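PDB 4HKJ: CPXV203 protein from Cowpox virus, which probably binds host MHC class I molecules and retains them in the endoplasmic reticulum, helping the virus to evade T cells. Local coordinates for residues 12-17 with 88-93; 63-68 with 98-103. One frame throughout, in Å; residues are numbered along the deposited sequence.

Contact 1: 12-17 with 88-93; sequences EETWKL and NSNTGA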
loop_
_atom_site.group_PDB
_atom_site.type_symbol
_atom_site.label_atom_id
_atom_site.label_comp_id
_atom_site.label_asym_id
_atom_site.label_seq_id
_atom_site.Cartn_x
_atom_site.Cartn_y
_atom_site.Cartn_z
ATOM N N GLU D 12 -22.238 -3.205 -18.809
ATOM C CA GLU D 12 -22.423 -1.854 -18.291
ATOM C C GLU D 12 -23.466 -1.806 -17.178
ATOM O O GLU D 12 -23.597 -0.799 -16.483
ATOM C CB GLU D 12 -22.811 -0.892 -19.415
ATOM C CG GLU D 12 -21.747 -0.721 -20.488
ATOM C CD GLU D 12 -22.155 0.269 -21.562
ATOM O OE1 GLU D 12 -23.192 0.945 -21.388
ATOM O OE2 GLU D 12 -21.442 0.370 -22.582
ATOM N N GLU D 13 -24.207 -2.899 -17.010
ATOM C CA GLU D 13 -25.277 -2.953 -16.018
ATOM C C GLU D 13 -24.942 -3.865 -14.837
ATOM O O GLU D 13 -25.583 -3.794 -13.788
ATOM C CB GLU D 13 -26.594 -3.392 -16.666
ATOM C CG GLU D 13 -27.108 -2.446 -17.746
ATOM C CD GLU D 13 -28.513 -2.793 -18.207
ATOM O OE1 GLU D 13 -29.156 -3.654 -17.568
ATOM O OE2 GLU D 13 -28.977 -2.204 -19.207
ATOM N N THR D 14 -23.940 -4.722 -15.009
ATOM C CA THR D 14 -23.527 -5.632 -13.947
ATOM C C THR D 14 -22.545 -4.949 -13.004
ATOM O O THR D 14 -21.379 -4.761 -13.348
ATOM C CB THR D 14 -22.862 -6.901 -14.514
ATOM O OG1 THR D 14 -23.726 -7.512 -15.481
ATOM C CG2 THR D 14 -22.569 -7.894 -13.399
ATOM N N TRP D 15 -23.016 -4.580 -11.817
ATOM C CA TRP D 15 -22.166 -3.924 -10.828
ATOM C C TRP D 15 -21.715 -4.890 -9.736
ATOM O O TRP D 15 -22.517 -5.655 -9.204
ATOM C CB TRP D 15 -22.886 -2.721 -10.219
ATOM C CG TRP D 15 -22.917 -1.531 -11.124
ATOM C CD1 TRP D 15 -23.669 -1.377 -12.251
ATOM C CD2 TRP D 15 -22.160 -0.323 -10.979
ATOM N NE1 TRP D 15 -23.427 -0.149 -12.819
ATOM C CE2 TRP D 15 -22.504 0.517 -12.057
ATOM C CE3 TRP D 15 -21.227 0.130 -10.042
ATOM C CZ2 TRP D 15 -21.948 1.783 -12.223
ATOM C CZ3 TRP D 15 -20.675 1.387 -10.210
ATOM C CH2 TRP D 15 -21.037 2.200 -11.291
ATOM N N LYS D 16 -20.428 -4.851 -9.409
ATOM C CA LYS D 16 -19.873 -5.736 -8.393
ATOM C C LYS D 16 -19.232 -4.960 -7.246
ATOM O O LYS D 16 -18.595 -3.927 -7.460
ATOM C CB LYS D 16 -18.855 -6.697 -9.012
ATOM C CG LYS D 16 -19.429 -7.579 -10.103
ATOM C CD LYS D 16 -18.471 -8.694 -10.484
ATOM C CE LYS D 16 -19.101 -9.627 -11.506
ATOM N NZ LYS D 16 -18.204 -10.763 -11.852
ATOM N N LEU D 17 -19.404 -5.466 -6.030
ATOM C CA LEU D 17 -18.852 -4.820 -4.846
ATOM C C LEU D 17 -17.932 -5.754 -4.069
ATOM O O LEU D 17 -18.311 -6.875 -3.728
ATOM C CB LEU D 17 -19.975 -4.326 -3.931
ATOM C CG LEU D 17 -19.541 -3.736 -2.583
ATOM C CD1 LEU D 17 -18.639 -2.529 -2.783
ATOM C CD2 LEU D 17 -20.752 -3.372 -1.739
ATOM N N ASN D 88 -20.371 -8.958 -3.421
ATOM C CA ASN D 88 -21.691 -8.959 -4.041
ATOM C C ASN D 88 -21.540 -8.959 -5.558
ATOM O O ASN D 88 -21.141 -7.956 -6.150
ATOM C CB ASN D 88 -22.520 -7.756 -3.583
ATOM C CG ASN D 88 -23.997 -7.894 -3.926
ATOM O OD1 ASN D 88 -24.359 -8.472 -4.950
ATOM N ND2 ASN D 88 -24.854 -7.363 -3.064
ATOM N N SER D 89 -21.863 -10.089 -6.178
ATOM C CA SER D 89 -21.648 -10.273 -7.611
ATOM C C SER D 89 -22.537 -9.378 -8.474
ATOM O O SER D 89 -22.194 -9.074 -9.616
ATOM C CB SER D 89 -21.838 -11.743 -8.000
ATOM O OG SER D 89 -23.141 -12.196 -7.683
ATOM N N ASN D 90 -23.677 -8.964 -7.932
ATOM C CA ASN D 90 -24.564 -8.056 -8.652
ATOM C C ASN D 90 -25.392 -7.155 -7.737
ATOM O O ASN D 90 -26.490 -7.516 -7.315
ATOM C CB ASN D 90 -25.471 -8.827 -9.616
ATOM C CG ASN D 90 -26.425 -7.919 -10.366
ATOM O OD1 ASN D 90 -26.045 -7.264 -11.338
ATOM N ND2 ASN D 90 -27.675 -7.879 -9.922
ATOM N N THR D 91 -24.851 -5.978 -7.440
ATOM C CA THR D 91 -25.545 -4.989 -6.628
ATOM C C THR D 91 -26.558 -4.223 -7.471
ATOM O O THR D 91 -27.531 -3.677 -6.949
ATOM C CB THR D 91 -24.564 -3.965 -6.024
ATOM O OG1 THR D 91 -23.865 -3.292 -7.079
ATOM C CG2 THR D 91 -23.560 -4.649 -5.112
ATOM N N GLY D 92 -26.324 -4.191 -8.777
ATOM C CA GLY D 92 -27.091 -3.343 -9.670
ATOM C C GLY D 92 -26.506 -1.944 -9.646
ATOM O O GLY D 92 -25.631 -1.652 -8.832
ATOM N N ALA D 93 -26.978 -1.080 -10.539
ATOM C CA ALA D 93 -26.485 0.292 -10.606
ATOM C C ALA D 93 -26.731 1.029 -9.292
ATOM O O ALA D 93 -27.801 0.904 -8.697
ATOM C CB ALA D 93 -27.138 1.034 -11.764
#
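Trp15 O is met by two neighbouring residues of the 88-93 loop: Thr91 N donates a hydrogen bond to it at 2.9 Å, tilted 30° from the carbonyl plane, and the CA of Asn90 brings a C-H to Trp15 O at 3.2 Å. Two residues on, Leu17 and Asn88 form an antiparallel hydrogen-bonded pair; Leu17 N reaches Asn88 O at 3.0 Å nearly straight (167°), whereas the return bond from Asn88 N is weak. The loop then turns over the indole. Ala93 CA lies above one face of Trp15, 3.9 Å from the centre of the five-membered ring, while Glu13 O stands in plane at the indole edge. With chi1 at 59°, Thr91 OG1 lies between its backbone N and carbonyl carbon; it donates to a lone pair of Gly92 O and also touches Trp15 CB, while its CG2 packs on Leu17 CB at 3.8 Å. On the exposed side, the aliphatic chain of Lys16 runs past Ser89 O. An Asx turn, Asn90 N to Asn88 OD1 at 3.1 Å, shapes the start of the loop. The contact lies where the pairing of strands 15-25 and 81-88 ends and the chain leaves as a loop, with Phe150 of strand 141-152 meeting Trp15, Leu17 and Thr91.

Contact 2: 63-68 with 98-103; sequences EPNPFI and PDCSKH
Ile68 sets its branched side chain against the carbonyl oxygen of Ser101, and this is the close-packed half of the contact. Its CB lies 3.6 Å from Ser101 O, and both arms close on the same oxygen, CG2 and CD1 of Ile68 each 3.7 Å from Ser101 O. CG1 is anti to the backbone N (chi1 -154°) and the chain is extended beyond it, which carries CD1 on to Lys102, where it meets CG at 4.0 Å. The Lys102 chain then bends at chi3 (-67°) and leads its ammonium away from Ile68 to a hydrogen bond with Pro94 O.

Toward the solvent the fit is looser. Asn65 points at the short 3-10 segment 100-102, its CB 4.0 Å from Ser101 OG, and lies on the side of Pro98 and Cys100. Pro66 adds little beyond its carbonyl oxygen, 4.1 Å from Ser101 OG. Cys100 is tied by a disulfide to Cys61, just ahead of the 63-68 loop, so a covalent link lies beside this open margin. The 3-10 segment has internal support: Asp99 O accepts from Lys102 N at 2.9 Å and from His103 ND1, which arrive from opposite faces of its plane.

No hydrogen bond joins the two segments. Their association therefore rests on van der Waals packing, of Ile68 against Ser101 O and the Lys102 chain and of Asn65 against the Ser101 side chain, with the neighbouring disulfide probably limiting how far the two loops can separate.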
loop_
_atom_site.group_PDB
_atom_site.type_symbol
_atom_site.label_atom_id
_atom_site.label_comp_id
_atom_site.label_asym_id
_atom_site.label_seq_id
_atom_site.Cartn_x
_atom_site.Cartn_y
_atom_site.Cartn_z
ATOM N N GLU D 63 -35.837 0.923 7.470
ATOM C CA GLU D 63 -36.828 0.210 6.678
ATOM C C GLU D 63 -36.181 -1.030 6.068
ATOM O O GLU D 63 -35.047 -0.963 5.594
ATOM C CB GLU D 63 -37.368 1.126 5.575
ATOM C CG GLU D 63 -38.606 0.607 4.859
ATOM C CD GLU D 63 -39.817 0.530 5.769
ATOM O OE1 GLU D 63 -39.860 1.270 6.775
ATOM O OE2 GLU D 63 -40.729 -0.274 5.479
ATOM N N PRO D 64 -36.893 -2.170 6.095
ATOM C CA PRO D 64 -36.377 -3.423 5.530
ATOM C C PRO D 64 -35.978 -3.298 4.060
ATOM O O PRO D 64 -36.832 -3.323 3.174
ATOM C CB PRO D 64 -37.555 -4.396 5.687
ATOM C CG PRO D 64 -38.752 -3.537 5.980
ATOM C CD PRO D 64 -38.213 -2.358 6.718
ATOM N N ASN D 65 -34.678 -3.157 3.820
ATOM C CA ASN D 65 -34.132 -3.077 2.471
ATOM C C ASN D 65 -33.068 -4.150 2.259
ATOM O O ASN D 65 -32.447 -4.605 3.220
ATOM C CB ASN D 65 -33.536 -1.688 2.218
ATOM C CG ASN D 65 -34.591 -0.600 2.159
ATOM O OD1 ASN D 65 -35.755 -0.863 1.856
ATOM N ND2 ASN D 65 -34.187 0.632 2.444
ATOM N N PRO D 66 -32.860 -4.567 0.999
ATOM C CA PRO D 66 -31.809 -5.546 0.700
ATOM C C PRO D 66 -30.425 -5.029 1.083
ATOM O O PRO D 66 -30.032 -3.947 0.645
ATOM C CB PRO D 66 -31.913 -5.723 -0.821
ATOM C CG PRO D 66 -32.662 -4.521 -1.307
ATOM C CD PRO D 66 -33.612 -4.184 -0.208
ATOM N N PHE D 67 -29.705 -5.793 1.899
ATOM C CA PHE D 67 -28.372 -5.400 2.342
ATOM C C PHE D 67 -27.406 -5.425 1.162
ATOM O O PHE D 67 -27.479 -6.307 0.307
ATOM C CB PHE D 67 -27.891 -6.326 3.464
ATOM C CG PHE D 67 -26.752 -5.767 4.268
ATOM C CD1 PHE D 67 -26.959 -4.726 5.159
ATOM C CD2 PHE D 67 -25.477 -6.293 4.148
ATOM C CE1 PHE D 67 -25.914 -4.212 5.904
ATOM C CE2 PHE D 67 -24.429 -5.783 4.890
ATOM C CZ PHE D 67 -24.646 -4.741 5.769
ATOM N N ILE D 68 -26.503 -4.449 1.114
ATOM C CA ILE D 68 -25.627 -4.278 -0.042
ATOM C C ILE D 68 -24.539 -5.351 -0.125
ATOM O O ILE D 68 -23.897 -5.516 -1.163
ATOM C CB ILE D 68 -24.995 -2.864 -0.070
ATOM C CG1 ILE D 68 -24.642 -2.457 -1.503
ATOM C CG2 ILE D 68 -23.779 -2.796 0.836
ATOM C CD1 ILE D 68 -24.176 -1.024 -1.639
ATOM N N PRO D 98 -30.924 2.622 -2.711
ATOM C CA PRO D 98 -31.174 3.625 -1.671
ATOM C C PRO D 98 -29.876 4.108 -1.031
ATOM O O PRO D 98 -28.940 3.324 -0.882
ATOM C CB PRO D 98 -32.012 2.854 -0.649
ATOM C CG PRO D 98 -32.746 1.853 -1.467
ATOM C CD PRO D 98 -31.791 1.441 -2.553
ATOM N N ASP D 99 -29.825 5.387 -0.669
ATOM C CA ASP D 99 -28.609 5.985 -0.128
ATOM C C ASP D 99 -28.203 5.357 1.202
ATOM O O ASP D 99 -27.020 5.132 1.455
ATOM C CB ASP D 99 -28.784 7.496 0.034
ATOM C CG ASP D 99 -27.465 8.218 0.227
ATOM O OD1 ASP D 99 -26.795 8.509 -0.787
ATOM O OD2 ASP D 99 -27.096 8.498 1.386
ATOM N N CYS D 100 -29.193 5.073 2.044
ATOM C CA CYS D 100 -28.948 4.517 3.372
ATOM C C CYS D 100 -28.240 3.165 3.311
ATOM O O CYS D 100 -27.464 2.821 4.203
ATOM C CB CYS D 100 -30.262 4.377 4.139
ATOM S SG CYS D 100 -31.444 3.242 3.376
ATOM N N SER D 101 -28.515 2.400 2.259
ATOM C CA SER D 101 -27.897 1.093 2.087
ATOM C C SER D 101 -26.452 1.216 1.613
ATOM O O SER D 101 -25.729 0.222 1.538
ATOM C CB SER D 101 -28.706 0.241 1.108
ATOM O OG SER D 101 -30.009 -0.009 1.603
ATOM N N LYS D 102 -26.034 2.438 1.294
ATOM C CA LYS D 102 -24.671 2.679 0.833
ATOM C C LYS D 102 -23.802 3.321 1.912
ATOM O O LYS D 102 -22.652 3.684 1.666
ATOM C CB LYS D 102 -24.672 3.522 -0.444
ATOM C CG LYS D 102 -25.302 2.813 -1.633
ATOM C CD LYS D 102 -25.253 3.661 -2.894
ATOM C CE LYS D 102 -26.140 4.890 -2.777
ATOM N NZ LYS D 102 -26.147 5.677 -4.040
ATOM N N HIS D 103 -24.363 3.461 3.109
ATOM C CA HIS D 103 -23.593 3.895 4.266
ATOM C C HIS D 103 -23.326 2.704 5.176
ATOM O O HIS D 103 -24.233 2.197 5.835
ATOM C CB HIS D 103 -24.323 5.002 5.029
ATOM C CG HIS D 103 -24.152 6.361 4.426
ATOM N ND1 HIS D 103 -24.861 6.781 3.322
ATOM C CD2 HIS D 103 -23.345 7.392 4.769
ATOM C CE1 HIS D 103 -24.503 8.013 3.014
ATOM N NE2 HIS D 103 -23.584 8.409 3.877
#

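The centres of contact 1 and contact 2 are 15 Å apart, yet the two touch through the end of the 63-68 loop. Asn88 ND2, from the sheet end of contact 1, probably donates a hydrogen bond to Ile68 O at 2.8 Å, and Leu17 CD2 packs on that oxygen, Ile68 O, at 3.8 Å. Ile68 thus turns its side chain to 98-103 and its carbonyl to the residues of contact 1. Along the chain the segments alternate, 12-17, 63-68, 88-93, 98-103, so the two contacts cross in sequence. Contact 1 sits at an end of two neighbouring strands of the five-stranded antiparallel sheet, whereas 98-103 leads into strand 103-110 of the six-stranded mixed sheet. Neither contact touches another protein chain of the assembly.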